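Local atomic coordinates of ribonuclease-like 3 (Danio rerio, PDB entry 2VQ9), a protein that cleaves RNA as a secreted pancreatic-type ribonuclease, promotes angiogenesis and kills bacteria, Gram-negative ones most strongly, by a route that does not need its RNase activity. Residues C108-G113 with C119-K124; R94-S99 with H141-V146; R28-F33 with H78-C83. One frame throughout, in Å; residues are numbered along the deposited sequence.

Contact 1 of 3, residues C108-G113 with C119-K124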
loop_
_atom_site.group_PDB
_atom_site.type_symbol
_atom_site.label_atom_id
_atom_site.label_comp_id
_atom_site.label_asym_id
_atom_site.label_seq_id
_atom_site.Cartn_x
_atom_site.Cartn_y
_atom_site.Cartn_z
ATOM N N CYS A 108 -7.665 -4.543 1.470
ATOM C CA CYS A 108 -8.989 -4.349 0.872
ATOM C C CYS A 108 -9.137 -5.275 -0.332
ATOM O O CYS A 108 -8.403 -5.168 -1.306
ATOM C CB CYS A 108 -9.138 -2.888 0.402
ATOM S SG CYS A 108 -9.017 -1.661 1.723
ATOM N N THR A 109 -10.086 -6.195 -0.243
ATOM C CA THR A 109 -10.274 -7.210 -1.277
ATOM C C THR A 109 -11.654 -7.019 -1.871
ATOM O O THR A 109 -12.639 -6.967 -1.133
ATOM C CB THR A 109 -10.153 -8.610 -0.669
ATOM O OG1 THR A 109 -8.831 -8.741 -0.120
ATOM C CG2 THR A 109 -10.348 -9.659 -1.772
ATOM N N LEU A 110 -11.716 -6.942 -3.200
ATOM C CA LEU A 110 -12.957 -6.614 -3.893
ATOM C C LEU A 110 -14.054 -7.708 -3.743
ATOM O O LEU A 110 -13.827 -8.891 -4.036
ATOM C CB LEU A 110 -12.631 -6.353 -5.389
ATOM C CG LEU A 110 -13.738 -5.869 -6.328
ATOM C CD1 LEU A 110 -14.102 -4.418 -6.013
ATOM C CD2 LEU A 110 -13.221 -5.986 -7.773
ATOM N N ARG A 111 -15.214 -7.278 -3.276
ATOM C CA ARG A 111 -16.374 -8.130 -2.960
ATOM C C ARG A 111 -17.373 -8.047 -4.108
ATOM O O ARG A 111 -18.102 -9.006 -4.412
ATOM C CB ARG A 111 -17.042 -7.482 -1.736
ATOM C CG ARG A 111 -17.349 -8.318 -0.594
ATOM C CD ARG A 111 -18.123 -7.430 0.368
ATOM N NE ARG A 111 -19.305 -8.108 0.901
ATOM C CZ ARG A 111 -20.546 -7.631 0.827
ATOM N NH1 ARG A 111 -20.781 -6.459 0.235
ATOM N NH2 ARG A 111 -21.561 -8.331 1.340
ATOM N N SER A 112 -17.479 -6.862 -4.717
ATOM C CA SER A 112 -18.358 -6.667 -5.884
ATOM C C SER A 112 -18.026 -5.379 -6.626
ATOM O O SER A 112 -17.320 -4.530 -6.095
ATOM C CB SER A 112 -19.828 -6.671 -5.468
ATOM O OG SER A 112 -20.207 -5.449 -4.862
ATOM N N GLY A 113 -18.550 -5.249 -7.843
ATOM C CA GLY A 113 -18.309 -4.077 -8.684
ATOM C C GLY A 113 -17.193 -4.289 -9.663
ATOM O O GLY A 113 -16.246 -5.018 -9.381
ATOM N N CYS A 119 -17.123 0.032 -6.752
ATOM C CA CYS A 119 -16.170 -0.902 -6.131
ATOM C C CYS A 119 -16.487 -1.075 -4.638
ATOM O O CYS A 119 -16.528 -0.094 -3.875
ATOM C CB CYS A 119 -14.705 -0.449 -6.340
ATOM S SG CYS A 119 -14.325 0.021 -8.014
ATOM N N ARG A 120 -16.762 -2.325 -4.242
ATOM C CA ARG A 120 -17.056 -2.663 -2.851
ATOM C C ARG A 120 -16.064 -3.703 -2.349
ATOM O O ARG A 120 -15.768 -4.691 -3.052
ATOM C CB ARG A 120 -18.514 -3.159 -2.662
ATOM C CG ARG A 120 -19.564 -2.162 -3.163
ATOM C CD ARG A 120 -20.951 -2.725 -2.962
ATOM N NE ARG A 120 -21.995 -1.694 -2.797
ATOM C CZ ARG A 120 -22.649 -1.075 -3.785
ATOM N NH1 ARG A 120 -22.387 -1.345 -5.061
ATOM N NH2 ARG A 120 -23.589 -0.171 -3.479
ATOM N N TYR A 121 -15.546 -3.464 -1.139
ATOM C CA TYR A 121 -14.402 -4.218 -0.607
ATOM C C TYR A 121 -14.708 -4.788 0.763
ATOM O O TYR A 121 -15.516 -4.223 1.517
ATOM C CB TYR A 121 -13.141 -3.302 -0.481
ATOM C CG TYR A 121 -12.614 -2.887 -1.810
ATOM C CD1 TYR A 121 -11.631 -3.649 -2.455
ATOM C CD2 TYR A 121 -13.111 -1.736 -2.453
ATOM C CE1 TYR A 121 -11.157 -3.273 -3.706
ATOM C CE2 TYR A 121 -12.673 -1.362 -3.715
ATOM C CZ TYR A 121 -11.709 -2.158 -4.345
ATOM O OH TYR A 121 -11.262 -1.824 -5.557
ATOM N N ARG A 122 -14.062 -5.897 1.107
ATOM C CA ARG A 122 -13.954 -6.202 2.530
ATOM C C ARG A 122 -12.560 -5.865 2.992
ATOM O O ARG A 122 -11.581 -6.144 2.281
ATOM C CB ARG A 122 -14.302 -7.659 2.849
ATOM C CG ARG A 122 -13.579 -8.714 2.103
ATOM C CD ARG A 122 -14.037 -10.128 2.616
ATOM N NE ARG A 122 -15.490 -10.260 2.840
ATOM C CZ ARG A 122 -16.398 -10.705 1.961
ATOM N NH1 ARG A 122 -16.059 -11.057 0.728
ATOM N NH2 ARG A 122 -17.684 -10.772 2.326
ATOM N N GLY A 123 -12.459 -5.327 4.194
ATOM C CA GLY A 123 -11.149 -5.013 4.762
ATOM C C GLY A 123 -10.697 -5.945 5.870
ATOM O O GLY A 123 -11.512 -6.440 6.685
ATOM N N LYS A 124 -9.398 -6.192 5.906
ATOM C CA LYS A 124 -8.841 -7.069 6.928
ATOM C C LYS A 124 -7.539 -6.486 7.468
ATOM O O LYS A 124 -6.570 -6.283 6.725
ATOM C CB LYS A 124 -8.577 -8.478 6.361
ATOM C CG LYS A 124 -8.039 -9.416 7.471
ATOM C CD LYS A 124 -8.469 -10.853 7.270
ATOM C CE LYS A 124 -7.670 -11.543 6.191
ATOM N NZ LYS A 124 -7.936 -13.008 6.231
HETATM O O HOH W 1 -9.102 -8.433 2.597
HETATM O O HOH W 2 -20.907 -3.168 -6.229
#

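Contact 2 of 3, residues R94-S99 with H141-V146. Unlike the reference sequence in segment 141-146: R144 (reference Lys).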
loop_
_atom_site.group_PDB
_atom_site.type_symbol
_atom_site.label_atom_id
_atom_site.label_comp_id
_atom_site.label_asym_id
_atom_site.label_seq_id
_atom_site.Cartn_x
_atom_site.Cartn_y
_atom_site.Cartn_z
ATOM N N ARG A 94 17.657 -6.700 -4.405
ATOM C CA ARG A 94 18.368 -5.627 -3.721
ATOM C C ARG A 94 17.572 -4.321 -3.634
ATOM O O ARG A 94 17.908 -3.445 -2.836
ATOM C CB ARG A 94 19.731 -5.388 -4.379
ATOM N N ASP A 95 16.527 -4.187 -4.451
ATOM C CA ASP A 95 15.675 -2.995 -4.401
ATOM C C ASP A 95 14.622 -3.062 -3.276
ATOM O O ASP A 95 14.058 -2.031 -2.898
ATOM C CB ASP A 95 14.989 -2.763 -5.753
ATOM N N LEU A 96 14.370 -4.266 -2.758
ATOM C CA LEU A 96 13.361 -4.495 -1.713
ATOM C C LEU A 96 13.917 -4.347 -0.311
ATOM O O LEU A 96 14.965 -4.920 0.009
ATOM C CB LEU A 96 12.738 -5.888 -1.839
ATOM C CG LEU A 96 11.925 -6.197 -3.089
ATOM C CD1 LEU A 96 11.338 -7.617 -3.038
ATOM C CD2 LEU A 96 10.816 -5.160 -3.288
ATOM N N TYR A 97 13.185 -3.609 0.526
ATOM C CA TYR A 97 13.512 -3.421 1.933
ATOM C C TYR A 97 12.380 -3.865 2.832
ATOM O O TYR A 97 11.251 -3.433 2.645
ATOM C CB TYR A 97 13.783 -1.947 2.208
ATOM C CG TYR A 97 15.088 -1.501 1.623
ATOM C CD1 TYR A 97 16.200 -1.337 2.437
ATOM C CD2 TYR A 97 15.227 -1.292 0.245
ATOM C CE1 TYR A 97 17.426 -0.937 1.903
ATOM C CE2 TYR A 97 16.452 -0.894 -0.304
ATOM C CZ TYR A 97 17.541 -0.720 0.537
ATOM O OH TYR A 97 18.759 -0.327 0.026
ATOM N N MET A 98 12.696 -4.709 3.816
ATOM C CA MET A 98 11.722 -5.120 4.817
ATOM C C MET A 98 11.820 -4.223 6.047
ATOM O O MET A 98 12.925 -3.987 6.543
ATOM C CB MET A 98 11.924 -6.590 5.194
ATOM C CG MET A 98 10.911 -7.107 6.204
ATOM S SD MET A 98 11.201 -8.809 6.726
ATOM C CE MET A 98 11.080 -9.668 5.151
ATOM N N SER A 99 10.682 -3.710 6.546
ATOM C CA SER A 99 10.723 -2.839 7.707
ATOM C C SER A 99 11.245 -3.599 8.946
ATOM O O SER A 99 10.995 -4.800 9.109
ATOM C CB SER A 99 9.364 -2.175 8.005
ATOM O OG SER A 99 8.414 -3.115 8.446
ATOM N N HIS A 141 6.952 0.943 -4.453
ATOM C CA HIS A 141 6.051 -0.195 -4.628
ATOM C C HIS A 141 5.866 -0.900 -3.298
ATOM O O HIS A 141 6.812 -1.004 -2.512
ATOM C CB HIS A 141 6.661 -1.183 -5.646
ATOM C CG HIS A 141 5.927 -2.481 -5.781
ATOM N ND1 HIS A 141 4.665 -2.573 -6.329
ATOM C CD2 HIS A 141 6.300 -3.748 -5.483
ATOM C CE1 HIS A 141 4.283 -3.838 -6.342
ATOM N NE2 HIS A 141 5.253 -4.570 -5.826
ATOM N N TYR A 142 4.641 -1.354 -3.047
ATOM C CA TYR A 142 4.353 -2.225 -1.908
ATOM C C TYR A 142 4.442 -3.660 -2.417
ATOM O O TYR A 142 3.629 -4.109 -3.229
ATOM C CB TYR A 142 2.973 -1.940 -1.281
ATOM C CG TYR A 142 2.669 -2.770 -0.042
ATOM C CD1 TYR A 142 3.162 -2.398 1.208
ATOM C CD2 TYR A 142 1.876 -3.914 -0.117
ATOM C CE1 TYR A 142 2.898 -3.160 2.348
ATOM C CE2 TYR A 142 1.602 -4.687 1.029
ATOM C CZ TYR A 142 2.114 -4.291 2.257
ATOM O OH TYR A 142 1.878 -5.030 3.386
ATOM N N GLU A 143 5.452 -4.366 -1.938
ATOM C CA GLU A 143 5.723 -5.704 -2.449
ATOM C C GLU A 143 4.834 -6.674 -1.692
ATOM O O GLU A 143 4.034 -7.413 -2.297
ATOM C CB GLU A 143 7.211 -6.023 -2.315
ATOM C CG GLU A 143 7.616 -7.468 -2.704
ATOM C CD GLU A 143 7.554 -7.744 -4.198
ATOM O OE1 GLU A 143 7.621 -6.784 -4.996
ATOM O OE2 GLU A 143 7.458 -8.943 -4.577
ATOM N N ARG A 144 4.945 -6.654 -0.365
ATOM C CA ARG A 144 4.167 -7.543 0.471
ATOM C C ARG A 144 4.304 -7.186 1.944
ATOM O O ARG A 144 5.107 -6.318 2.324
ATOM C CB ARG A 144 4.576 -9.009 0.237
ATOM C CG ARG A 144 5.935 -9.378 0.782
ATOM C CD ARG A 144 6.220 -10.844 0.449
ATOM N NE ARG A 144 7.386 -11.326 1.180
ATOM C CZ ARG A 144 8.652 -11.119 0.812
ATOM N NH1 ARG A 144 8.932 -10.436 -0.304
ATOM N NH2 ARG A 144 9.639 -11.604 1.561
ATOM N N GLY A 145 3.510 -7.859 2.775
ATOM C CA GLY A 145 3.675 -7.752 4.210
ATOM C C GLY A 145 3.860 -9.149 4.725
ATOM O O GLY A 145 3.151 -10.075 4.301
ATOM N N VAL A 146 4.808 -9.301 5.642
ATOM C CA VAL A 146 5.109 -10.611 6.231
ATOM C C VAL A 146 4.852 -10.629 7.726
ATOM O O VAL A 146 4.858 -9.576 8.386
ATOM C CB VAL A 146 6.579 -11.027 5.930
ATOM C CG1 VAL A 146 6.818 -10.945 4.439
ATOM C CG2 VAL A 146 7.581 -10.135 6.701
#

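Contact 3 of 3, residues R28-F33 with H78-C83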
loop_
_atom_site.group_PDB
_atom_site.type_symbol
_atom_site.label_atom_id
_atom_site.label_comp_id
_atom_site.label_asym_id
_atom_site.label_seq_id
_atom_site.Cartn_x
_atom_site.Cartn_y
_atom_site.Cartn_z
ATOM N N ARG A 28 6.789 11.267 -9.069
ATOM C CA ARG A 28 5.470 10.772 -9.434
ATOM C C ARG A 28 5.282 9.302 -9.022
ATOM O O ARG A 28 4.169 8.900 -8.700
ATOM C CB ARG A 28 5.222 10.951 -10.938
ATOM N N ARG A 29 6.360 8.509 -9.040
ATOM C CA ARG A 29 6.311 7.118 -8.548
ATOM C C ARG A 29 6.107 7.065 -7.016
ATOM O O ARG A 29 5.321 6.242 -6.508
ATOM C CB ARG A 29 7.560 6.325 -8.957
ATOM N N TYR A 30 6.791 7.955 -6.301
ATOM C CA TYR A 30 6.594 8.110 -4.857
ATOM C C TYR A 30 5.143 8.511 -4.533
ATOM O O TYR A 30 4.472 7.910 -3.646
ATOM C CB TYR A 30 7.564 9.159 -4.288
ATOM C CG TYR A 30 7.336 9.446 -2.830
ATOM C CD1 TYR A 30 7.381 8.417 -1.888
ATOM C CD2 TYR A 30 7.053 10.752 -2.375
ATOM C CE1 TYR A 30 7.158 8.667 -0.530
ATOM C CE2 TYR A 30 6.839 11.002 -1.014
ATOM C CZ TYR A 30 6.896 9.960 -0.105
ATOM O OH TYR A 30 6.678 10.199 1.243
ATOM N N GLU A 31 4.656 9.514 -5.260
ATOM C CA GLU A 31 3.292 10.017 -5.043
ATOM C C GLU A 31 2.247 8.962 -5.369
ATOM O O GLU A 31 1.203 8.902 -4.718
ATOM C CB GLU A 31 3.041 11.311 -5.835
ATOM C CG GLU A 31 3.754 12.514 -5.253
ATOM C CD GLU A 31 3.565 13.781 -6.073
ATOM O OE1 GLU A 31 2.918 13.753 -7.156
ATOM O OE2 GLU A 31 4.074 14.822 -5.628
ATOM N N HIS A 32 2.543 8.124 -6.364
ATOM C CA HIS A 32 1.663 7.022 -6.721
ATOM C C HIS A 32 1.622 6.026 -5.581
ATOM O O HIS A 32 0.561 5.584 -5.199
ATOM C CB HIS A 32 2.096 6.346 -8.044
ATOM C CG HIS A 32 1.204 5.213 -8.453
ATOM N ND1 HIS A 32 -0.103 5.406 -8.850
ATOM C CD2 HIS A 32 1.414 3.877 -8.488
ATOM C CE1 HIS A 32 -0.660 4.238 -9.108
ATOM N NE2 HIS A 32 0.244 3.296 -8.909
ATOM N N PHE A 33 2.794 5.673 -5.058
ATOM C CA PHE A 33 2.896 4.778 -3.895
ATOM C C PHE A 33 2.109 5.308 -2.701
ATOM O O PHE A 33 1.367 4.553 -2.074
ATOM C CB PHE A 33 4.361 4.588 -3.491
ATOM C CG PHE A 33 4.537 3.815 -2.223
ATOM C CD1 PHE A 33 4.499 2.425 -2.242
ATOM C CD2 PHE A 33 4.758 4.474 -1.011
ATOM C CE1 PHE A 33 4.682 1.685 -1.074
ATOM C CE2 PHE A 33 4.907 3.740 0.196
ATOM C CZ PHE A 33 4.883 2.345 0.157
ATOM N N HIS A 78 6.750 8.654 7.709
ATOM C CA HIS A 78 7.043 7.459 8.522
ATOM C C HIS A 78 7.332 6.258 7.614
ATOM O O HIS A 78 8.361 5.584 7.771
ATOM C CB HIS A 78 5.862 7.176 9.442
ATOM C CG HIS A 78 6.066 6.052 10.409
ATOM N ND1 HIS A 78 5.040 5.565 11.189
ATOM C CD2 HIS A 78 7.152 5.289 10.695
ATOM C CE1 HIS A 78 5.490 4.570 11.939
ATOM N NE2 HIS A 78 6.772 4.392 11.667
ATOM N N VAL A 79 6.449 5.992 6.643
ATOM C CA VAL A 79 6.704 4.877 5.715
ATOM C C VAL A 79 8.035 5.048 4.948
ATOM O O VAL A 79 8.776 4.073 4.725
ATOM C CB VAL A 79 5.520 4.634 4.772
ATOM C CG1 VAL A 79 5.878 3.548 3.711
ATOM C CG2 VAL A 79 4.282 4.221 5.582
ATOM N N ARG A 80 8.344 6.272 4.532
ATOM C CA ARG A 80 9.627 6.557 3.863
ATOM C C ARG A 80 10.866 6.049 4.576
ATOM O O ARG A 80 11.858 5.688 3.924
ATOM C CB ARG A 80 9.803 8.048 3.659
ATOM C CG ARG A 80 9.291 8.546 2.365
ATOM C CD ARG A 80 10.116 9.735 1.944
ATOM N NE ARG A 80 9.707 10.937 2.643
ATOM C CZ ARG A 80 10.534 11.929 2.957
ATOM N NH1 ARG A 80 11.828 11.858 2.632
ATOM N NH2 ARG A 80 10.066 12.982 3.598
ATOM N N THR A 81 10.824 6.025 5.902
ATOM C CA THR A 81 11.999 5.641 6.693
ATOM C C THR A 81 12.415 4.191 6.473
ATOM O O THR A 81 13.510 3.806 6.862
ATOM C CB THR A 81 11.801 5.856 8.209
ATOM O OG1 THR A 81 10.795 4.949 8.697
ATOM C CG2 THR A 81 11.406 7.301 8.511
ATOM N N VAL A 82 11.534 3.384 5.879
ATOM C CA VAL A 82 11.891 2.018 5.548
ATOM C C VAL A 82 13.016 2.020 4.510
ATOM O O VAL A 82 13.837 1.094 4.489
ATOM C CB VAL A 82 10.661 1.185 5.097
ATOM C CG1 VAL A 82 11.057 -0.257 4.821
ATOM C CG2 VAL A 82 9.605 1.204 6.198
ATOM N N CYS A 83 13.081 3.080 3.701
ATOM C CA CYS A 83 14.112 3.232 2.664
ATOM C C CYS A 83 15.382 3.969 3.105
ATOM O O CYS A 83 16.366 4.028 2.344
ATOM C CB CYS A 83 13.543 3.969 1.454
ATOM S SG CYS A 83 12.224 3.108 0.596
#

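Contact 1 of 3, residues C108-G113 with C119-K124
T109 and R122 form a hydrogen-bonded pair of an antiparallel beta hairpin, which joins strands 103-112 and 120-135 of the pancreatic ribonuclease fold. T109 N gives to R122 O over 2.9 Å, and R122 N returns to T109 O over 2.9 Å. Toward the turn, the register slips by one at a classic beta bulge, where R111 and S112 both face R120. There R120 O takes two donors: R111 N at 2.7 Å and, more loosely, S112 N at 3.2 Å. R120 N closes the ladder on S112 O at 2.9 Å.

On one face of the hairpin, L110 and Y121 meet as a non-hydrogen-bonded pair. CG of L110 lies anti to the backbone N (chi1 -175°). From there CD1 sits over one face of the Y121 ring, 4.0 Å from its centroid, in a CH-pi contact offset toward the rim. The Y121 hydroxyl is satisfied elsewhere, by K66 O, and Y121 N by D48 OD1. On its other edge, strand 103-112 bonds through its backbone to substrate-binding residues, C108 to N69 and L110 to E67. C108 and C119 add disulfides to C47 and C65.

T109, S112, R120 and R122 lie on the opposite face, and the arginines there are exposed. R111 and R122 cross at about a right angle, with guanidinium planes 82° apart. R111 CG lies over the R122 guanidinium, 3.3 Å from its NH1. R111 NE and R122 NH2 are both donors and make no bond. The like charges probably oppose each other, though both residues are exposed. A water bonded to T109 OG1 also gives a weak bond to R122 O. A second water joins S112 OG to R120, accepting from R120 NH1 in the guanidinium plane at 2.6 Å.

Contact 2 of 3, residues R94-S99 with H141-V146
S99 OG is gripped by D101 O and I130 N, at the end of strand 96-99 and just beyond M98, the residue that reaches across to V146. Strands 96-99 and 138-146 run nearly parallel, 26° apart, in the ribonuclease sheet. They do not pair with each other. Both bond to strand 120-135, one along each of its edges, and the axes come no nearer than 8.6 Å. Only side chains bridge that width.

L96 and E143 cross at about a right angle. L96 CD1 rests 3.7 Å from E143 CG, and L96 CD2 lies against E143 CB. The leucine thus meets the aliphatic stem of the glutamate.

M98 and V146 meet end to end. The methionine is extended as far as SD and then turns (chi3 -60°). This sets its CE 3.9 Å from V146 CG2, with SD equally near. The same methyl lies oblique to the R144 guanidinium, 4.3 Å from NH2.

The segment 141-146 begins with H141, the catalytic proton donor. No hydrogen bond spans the contact, so van der Waals packing joins the two strands directly, and their alignment rests on the strand between them.

Contact 3 of 3, residues R28-F33 with H78-C83
Y30 and R80 cross at about a right angle, the tyrosine ring and the guanidinium plane being 77° apart. F33 and V79, the second pair, meet at a slant. Together they pack the N-terminal helix 27-37 against the helix 76-80, beside strand 138-146. The backbones stay well separated: the alpha carbons of Y30 and R80 are 9.4 Å apart. Side chains fill that gap.

Y30 and F33 lie one turn apart on their helix and point the same way. In both, CG is anti to the backbone N (chi1 175° in Y30), which sends the ring toward the second helix. The phenol end of Y30 does the touching. Its OH is 3.3 Å from R80 CG, and its CE1 is 3.6 Å from the same carbon. R80 comes obliquely to the ring. The arginine chain bends at chi3 (-79°), which keeps NE near the hydroxyl. The far end of R80 turns to N77, where NH2 bonds to OD1. Y30 also meets the ring of W138.

F33 is approached differently. V79 CG1 lies at the edge of its ring, near the ring plane, 3.7 Å from CE2. The phenylalanine also packs on V132 and P139 and lies close to H37 and H141, the catalytic pair.

Within segment 78-83, H78 O accepts from both T81 N and T81 OG1, the latter at 2.7 Å and in the carbonyl plane.

The two pairs differ in chemistry. F33 with V79 is purely apolar and buried, so it adds hydrophobic packing beside the active site. Y30 with R80 is partly exposed and sets a phenol against the aliphatic part of an arginine whose charged end has its own partner.

From the N terminus, contact 3 comes first. It brings the N-terminal helix to the helix 76-80 and closes the loop from 28 to 83. Contact 2 opens later, at strand 96-99, and closes at strand 138-146. Contact 1 opens and closes within that span, as a short hairpin. Contacts 1 and 3 are in series, about 24 Å apart between centres, on opposite sides of the chain's centre. Contacts 1 and 2 do not touch but share a sheet through strand 120-135. Contacts 2 and 3 meet directly: F33 CE1 packs 3.6 Å from H141 C, and V82 lies against Y97 and S99. F33 thus packs helix 27-37 on strand 138-146, and V82 packs segment 78-83 on strand 96-99.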